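Local coordinates for protein heme peroxidase (Bacteroides thetaiotaomicron, PDB 2GVK) that probably uses a heme cofactor and hydrogen peroxide to oxidise dyes and other substrates, as a member of the dye-decolorizing peroxidase family, at residues 111-116 against 123-128; 116-121 against 141-146. One frame throughout, in Å; residues are numbered along the deposited sequence.

In the fold
Contacts 1 and 2 both record how helix 118-131 lies on the N-terminal, ferredoxin-like half of the antiparallel sheet. Their centres are about 8 Å apart. Contact 1 sets the middle of the helix on strand 109-115; contact 2 sets its first turn towards strand 136-145, with strand 24-32 between the two strands. Strand 136-145 also reaches strand 245-253 through a Phe145-Pro250 backbone bond, consistent with barrel closure. Cys121 joins the contacts directly: its SG lies 3.5 Å from Ala115 N, and its CA 3.8 Å from Ile113 CG2. Both contacts also reach the second subunit of the hexamer. No heme is bound in this structure, so the coordinates place neither contact relative to a cofactor.

Contact 1: 111-116 against 123-128; sequences FHIRAK and EFASIL
Strand 111-115 and helix 123-128 run nearly antiparallel, with N-to-C directions 151° apart and short-segment axes 9.8 Å apart at closest approach, Ile113 lying opposite Ala125. This is helix-on-sheet packing in the ferredoxin-like fold of the DyP N-terminal half, where helix 118-131 returns over the strand that precedes it. No hydrogen bond crosses; the contact is wholly apolar and buried. Phe111 and Leu128 approach from opposite directions, and Leu128 CD1 sits over one face of the Phe111 ring, 3.7 Å from its centroid and 15° off the normal, a CH-pi contact. The second methyl, Leu128 CD2, reaches farther along the ring, 3.9 Å from Phe111 CE1. A valine in place of Phe111 would probably leave Leu128 CD1 without its aromatic face and open a gap between strand and helix. Phe124 and Leu128 also pack on helix 38-59, the neighbouring helix, and Phe124 on Cys67 of strand 66-72. Ile113 has CG1 beside its own backbone N (chi1 -40°), and from there the extended branch carries CD1 to the helix. That methyl touches Ala125 CB at 3.7 Å and lies obliquely to the Phe124 ring, 4.4 Å from Phe124 CD1. The same Ile113 CD1 also approaches Leu128 CD1, at 4.3 Å, so one methyl meets three helix residues.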
loop_
_atom_site.group_PDB
_atom_site.type_symbol
_atom_site.label_atom_id
_atom_site.label_comp_id
_atom_site.label_asym_id
_atom_site.label_seq_id
_atom_site.Cartn_x
_atom_site.Cartn_y
_atom_site.Cartn_z
ATOM N N PHE A 111 -20.736 20.135 8.918
ATOM C CA PHE A 111 -20.264 19.007 8.115
ATOM C C PHE A 111 -18.875 18.653 8.554
ATOM O O PHE A 111 -17.992 19.526 8.629
ATOM C CB PHE A 111 -20.288 19.346 6.599
ATOM C CG PHE A 111 -21.660 19.536 6.049
ATOM C CD1 PHE A 111 -22.462 18.456 5.779
ATOM C CD2 PHE A 111 -22.178 20.814 5.843
ATOM C CE1 PHE A 111 -23.742 18.627 5.276
ATOM C CE2 PHE A 111 -23.475 20.985 5.328
ATOM C CZ PHE A 111 -24.242 19.901 5.052
ATOM N N HIS A 112 -18.687 17.373 8.893
ATOM C CA HIS A 112 -17.400 16.843 9.308
ATOM C C HIS A 112 -17.006 15.789 8.275
ATOM O O HIS A 112 -17.596 14.708 8.217
ATOM C CB HIS A 112 -17.522 16.264 10.721
ATOM C CG HIS A 112 -16.289 15.562 11.217
ATOM N ND1 HIS A 112 -16.343 14.544 12.161
ATOM C CD2 HIS A 112 -14.981 15.763 10.954
ATOM C CE1 HIS A 112 -15.117 14.144 12.435
ATOM N NE2 HIS A 112 -14.269 14.848 11.702
ATOM N N ILE A 113 -16.024 16.148 7.427
ATOM C CA ILE A 113 -15.665 15.373 6.256
ATOM C C ILE A 113 -14.249 14.827 6.436
ATOM O O ILE A 113 -13.329 15.583 6.701
ATOM C CB ILE A 113 -15.696 16.249 4.962
ATOM C CG1 ILE A 113 -16.888 17.197 4.968
ATOM C CG2 ILE A 113 -15.713 15.363 3.734
ATOM C CD1 ILE A 113 -16.978 18.115 3.741
ATOM N N ARG A 114 -14.105 13.510 6.274
ATOM C CA ARG A 114 -12.840 12.769 6.517
ATOM C C ARG A 114 -12.543 11.836 5.335
ATOM O O ARG A 114 -13.436 11.166 4.863
ATOM C CB ARG A 114 -12.984 11.891 7.784
ATOM C CG ARG A 114 -13.112 12.636 9.068
ATOM C CD ARG A 114 -13.359 11.694 10.248
ATOM N NE ARG A 114 -14.791 11.394 10.404
ATOM C CZ ARG A 114 -15.331 10.860 11.508
ATOM N NH1 ARG A 114 -14.571 10.582 12.557
ATOM N NH2 ARG A 114 -16.647 10.644 11.567
ATOM N N ALA A 115 -11.258 11.705 4.958
ATOM C CA ALA A 115 -10.850 10.705 3.978
ATOM C C ALA A 115 -9.350 10.540 3.963
ATOM O O ALA A 115 -8.607 11.399 4.455
ATOM C CB ALA A 115 -11.339 11.077 2.597
ATOM N N LYS A 116 -8.902 9.501 3.289
ATOM C CA LYS A 116 -7.457 9.248 3.155
ATOM C C LYS A 116 -6.783 10.236 2.217
ATOM O O LYS A 116 -5.547 10.381 2.243
ATOM C CB LYS A 116 -7.192 7.796 2.704
ATOM C CG LYS A 116 -7.329 6.795 3.835
ATOM C CD LYS A 116 -6.830 5.414 3.443
ATOM N N GLU A 123 -14.083 17.139 -2.955
ATOM C CA GLU A 123 -15.119 16.760 -3.908
ATOM C C GLU A 123 -16.510 16.832 -3.248
ATOM O O GLU A 123 -17.439 17.476 -3.765
ATOM C CB GLU A 123 -14.841 15.338 -4.438
ATOM C CG GLU A 123 -15.944 14.746 -5.303
ATOM C CD GLU A 123 -15.898 15.231 -6.700
ATOM O OE1 GLU A 123 -15.309 16.317 -6.938
ATOM O OE2 GLU A 123 -16.388 14.496 -7.595
ATOM N N PHE A 124 -16.639 16.184 -2.113
ATOM C CA PHE A 124 -17.889 16.150 -1.377
ATOM C C PHE A 124 -18.311 17.569 -0.968
ATOM O O PHE A 124 -19.449 17.971 -1.168
ATOM C CB PHE A 124 -17.720 15.266 -0.135
ATOM C CG PHE A 124 -19.034 14.822 0.499
ATOM C CD1 PHE A 124 -19.681 15.633 1.401
ATOM C CD2 PHE A 124 -19.601 13.567 0.187
ATOM C CE1 PHE A 124 -20.852 15.215 2.013
ATOM C CE2 PHE A 124 -20.745 13.154 0.789
ATOM C CZ PHE A 124 -21.375 13.968 1.718
ATOM N N ALA A 125 -17.369 18.328 -0.426
ATOM C CA ALA A 125 -17.657 19.664 0.011
ATOM C C ALA A 125 -18.103 20.580 -1.142
ATOM O O ALA A 125 -18.949 21.435 -0.949
ATOM C CB ALA A 125 -16.442 20.258 0.739
ATOM N N SER A 126 -17.536 20.388 -2.333
ATOM C CA SER A 126 -17.897 21.207 -3.476
ATOM C C SER A 126 -19.348 20.935 -3.893
ATOM O O SER A 126 -20.064 21.848 -4.294
ATOM C CB SER A 126 -16.925 20.977 -4.655
ATOM O OG SER A 126 -17.154 19.735 -5.294
ATOM N N ILE A 127 -19.776 19.689 -3.772
ATOM C CA ILE A 127 -21.140 19.342 -4.119
ATOM C C ILE A 127 -22.112 19.956 -3.088
ATOM O O ILE A 127 -23.146 20.486 -3.461
ATOM C CB ILE A 127 -21.309 17.828 -4.257
ATOM C CG1 ILE A 127 -20.494 17.331 -5.481
ATOM C CG2 ILE A 127 -22.771 17.469 -4.416
ATOM C CD1 ILE A 127 -20.223 15.865 -5.487
ATOM N N LEU A 128 -21.715 19.959 -1.808
ATOM C CA LEU A 128 -22.510 20.640 -0.755
ATOM C C LEU A 128 -22.639 22.135 -1.073
ATOM O O LEU A 128 -23.714 22.714 -0.955
ATOM C CB LEU A 128 -21.864 20.464 0.628
ATOM C CG LEU A 128 -21.849 19.063 1.204
ATOM C CD1 LEU A 128 -21.040 19.047 2.504
ATOM C CD2 LEU A 128 -23.258 18.549 1.443
#

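Contact 2: 116-121 against 141-146; sequences KQMGLC and ETHGFR
Met118, modelled as selenomethionine, meets His143 and Gly144 where the start of helix 118-131 overhangs strand 136-145, which lies beside strand 24-32 in the ferredoxin-like N-terminal half. The backbones stay well apart, the CA atoms of Met118 and Phe145 being 9.0 Å from each other, so one long side chain bridges the separation. With chi1 at 179°, which sets CG opposite the backbone N, the Met118 chain bends at chi2 and chi3 to bring its terminal methyl onto the strand. CE lies 3.9 Å from His143 CB and equally far from the carbonyl O of Gly144, a packing contact on the backbone. The two side chains cross at about a right angle; the selenium of Met118 stands above the His143 ring face, but at 5.5 Å from the centroid this is a distant approach. On its way Met118 also packs on Asn24 and Ile26 of strand 24-32. Glu141 constrains the rotation of the imidazole, and its other oxygen, OE1, hydrogen-bonds to OG of Ser255 of the second subunit. The bond from His143 NE2 to Glu141 OE2 is 2.6 Å long and nearly straight at 171°, lying close to the ring plane and meeting the carboxylate on its anti side.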
loop_
_atom_site.group_PDB
_atom_site.type_symbol
_atom_site.label_atom_id
_atom_site.label_comp_id
_atom_site.label_asym_id
_atom_site.label_seq_id
_atom_site.Cartn_x
_atom_site.Cartn_y
_atom_site.Cartn_z
ATOM N N LYS A 116 -8.902 9.501 3.289
ATOM C CA LYS A 116 -7.457 9.248 3.155
ATOM C C LYS A 116 -6.783 10.236 2.217
ATOM O O LYS A 116 -5.547 10.381 2.243
ATOM C CB LYS A 116 -7.192 7.796 2.704
ATOM C CG LYS A 116 -7.329 6.795 3.835
ATOM C CD LYS A 116 -6.830 5.414 3.443
ATOM N N GLN A 117 -7.570 10.903 1.388
ATOM C CA GLN A 117 -7.057 11.950 0.493
ATOM C C GLN A 117 -7.903 13.195 0.605
ATOM O O GLN A 117 -9.108 13.116 0.604
ATOM C CB GLN A 117 -7.058 11.475 -0.935
ATOM C CG GLN A 117 -6.095 10.375 -1.202
ATOM C CD GLN A 117 -6.026 10.024 -2.673
ATOM O OE1 GLN A 117 -6.882 10.461 -3.479
ATOM N NE2 GLN A 117 -5.029 9.247 -3.046
HETATM N N MSE A 118 -7.260 14.352 0.705
HETATM C CA MSE A 118 -7.979 15.617 0.840
HETATM C C MSE A 118 -8.846 15.929 -0.377
HETATM O O MSE A 118 -9.898 16.550 -0.245
HETATM C CB MSE A 118 -7.011 16.765 1.106
HETATM C CG MSE A 118 -7.675 18.103 1.230
HETATM SE SE MSE A 118 -8.992 18.150 2.690
HETATM C CE MSE A 118 -7.868 18.932 4.109
ATOM N N GLY A 119 -8.439 15.443 -1.550
ATOM C CA GLY A 119 -9.192 15.681 -2.776
ATOM C C GLY A 119 -10.614 15.124 -2.724
ATOM O O GLY A 119 -11.549 15.697 -3.308
ATOM N N LEU A 120 -10.793 14.036 -1.997
ATOM C CA LEU A 120 -12.130 13.442 -1.846
ATOM C C LEU A 120 -12.997 14.262 -0.918
ATOM O O LEU A 120 -14.194 14.398 -1.145
ATOM C CB LEU A 120 -12.015 11.998 -1.355
ATOM C CG LEU A 120 -11.184 11.061 -2.242
ATOM C CD1 LEU A 120 -11.293 9.640 -1.707
ATOM C CD2 LEU A 120 -11.608 11.105 -3.687
ATOM N N CYS A 121 -12.395 14.822 0.128
ATOM C CA CYS A 121 -13.131 15.722 1.017
ATOM C C CYS A 121 -13.556 16.931 0.242
ATOM O O CYS A 121 -14.701 17.382 0.353
ATOM C CB CYS A 121 -12.282 16.136 2.209
ATOM S SG CYS A 121 -11.743 14.720 3.273
ATOM N N GLU A 141 -14.612 27.485 8.169
ATOM C CA GLU A 141 -14.063 26.289 7.516
ATOM C C GLU A 141 -12.651 26.089 7.986
ATOM O O GLU A 141 -11.834 27.014 7.938
ATOM C CB GLU A 141 -14.088 26.412 5.995
ATOM C CG GLU A 141 -13.546 25.180 5.281
ATOM C CD GLU A 141 -13.819 25.178 3.761
ATOM O OE1 GLU A 141 -14.744 25.893 3.304
ATOM O OE2 GLU A 141 -13.074 24.479 3.029
ATOM N N THR A 142 -12.389 24.919 8.528
ATOM C CA THR A 142 -11.067 24.566 8.987
ATOM C C THR A 142 -10.646 23.251 8.361
ATOM O O THR A 142 -11.435 22.283 8.294
ATOM C CB THR A 142 -11.018 24.449 10.531
ATOM O OG1 THR A 142 -11.389 25.708 11.123
ATOM C CG2 THR A 142 -9.627 24.077 11.001
ATOM N N HIS A 143 -9.412 23.220 7.869
ATOM C CA HIS A 143 -8.843 22.011 7.318
ATOM C C HIS A 143 -7.862 21.429 8.294
ATOM O O HIS A 143 -6.977 22.122 8.772
ATOM C CB HIS A 143 -8.141 22.303 6.012
ATOM C CG HIS A 143 -9.025 22.892 4.975
ATOM N ND1 HIS A 143 -8.537 23.535 3.864
ATOM C CD2 HIS A 143 -10.370 22.997 4.910
ATOM C CE1 HIS A 143 -9.551 23.976 3.136
ATOM N NE2 HIS A 143 -10.672 23.667 3.755
ATOM N N GLY A 144 -7.996 20.144 8.560
ATOM C CA GLY A 144 -7.114 19.455 9.504
ATOM C C GLY A 144 -6.369 18.306 8.867
ATOM O O GLY A 144 -6.635 17.923 7.718
ATOM N N PHE A 145 -5.402 17.770 9.597
ATOM C CA PHE A 145 -4.576 16.678 9.098
ATOM C C PHE A 145 -4.162 15.809 10.241
ATOM O O PHE A 145 -3.993 16.292 11.361
ATOM C CB PHE A 145 -3.323 17.230 8.396
ATOM C CG PHE A 145 -2.529 18.187 9.238
ATOM C CD1 PHE A 145 -2.823 19.533 9.241
ATOM C CD2 PHE A 145 -1.513 17.727 10.068
ATOM C CE1 PHE A 145 -2.114 20.404 10.056
ATOM C CE2 PHE A 145 -0.817 18.577 10.854
ATOM C CZ PHE A 145 -1.108 19.918 10.856
ATOM N N ARG A 146 -3.960 14.530 9.963
ATOM C CA ARG A 146 -3.362 13.625 10.937
ATOM C C ARG A 146 -1.878 13.928 11.018
ATOM O O ARG A 146 -1.201 14.127 9.995
ATOM C CB ARG A 146 -3.593 12.178 10.533
ATOM C CG ARG A 146 -3.223 11.175 11.591
ATOM C CD ARG A 146 -3.554 9.755 11.120
ATOM N NE ARG A 146 -2.922 8.729 11.966
ATOM C CZ ARG A 146 -3.433 8.313 13.086
ATOM N NH1 ARG A 146 -4.544 8.849 13.524
ATOM N NH2 ARG A 146 -2.812 7.379 13.807
#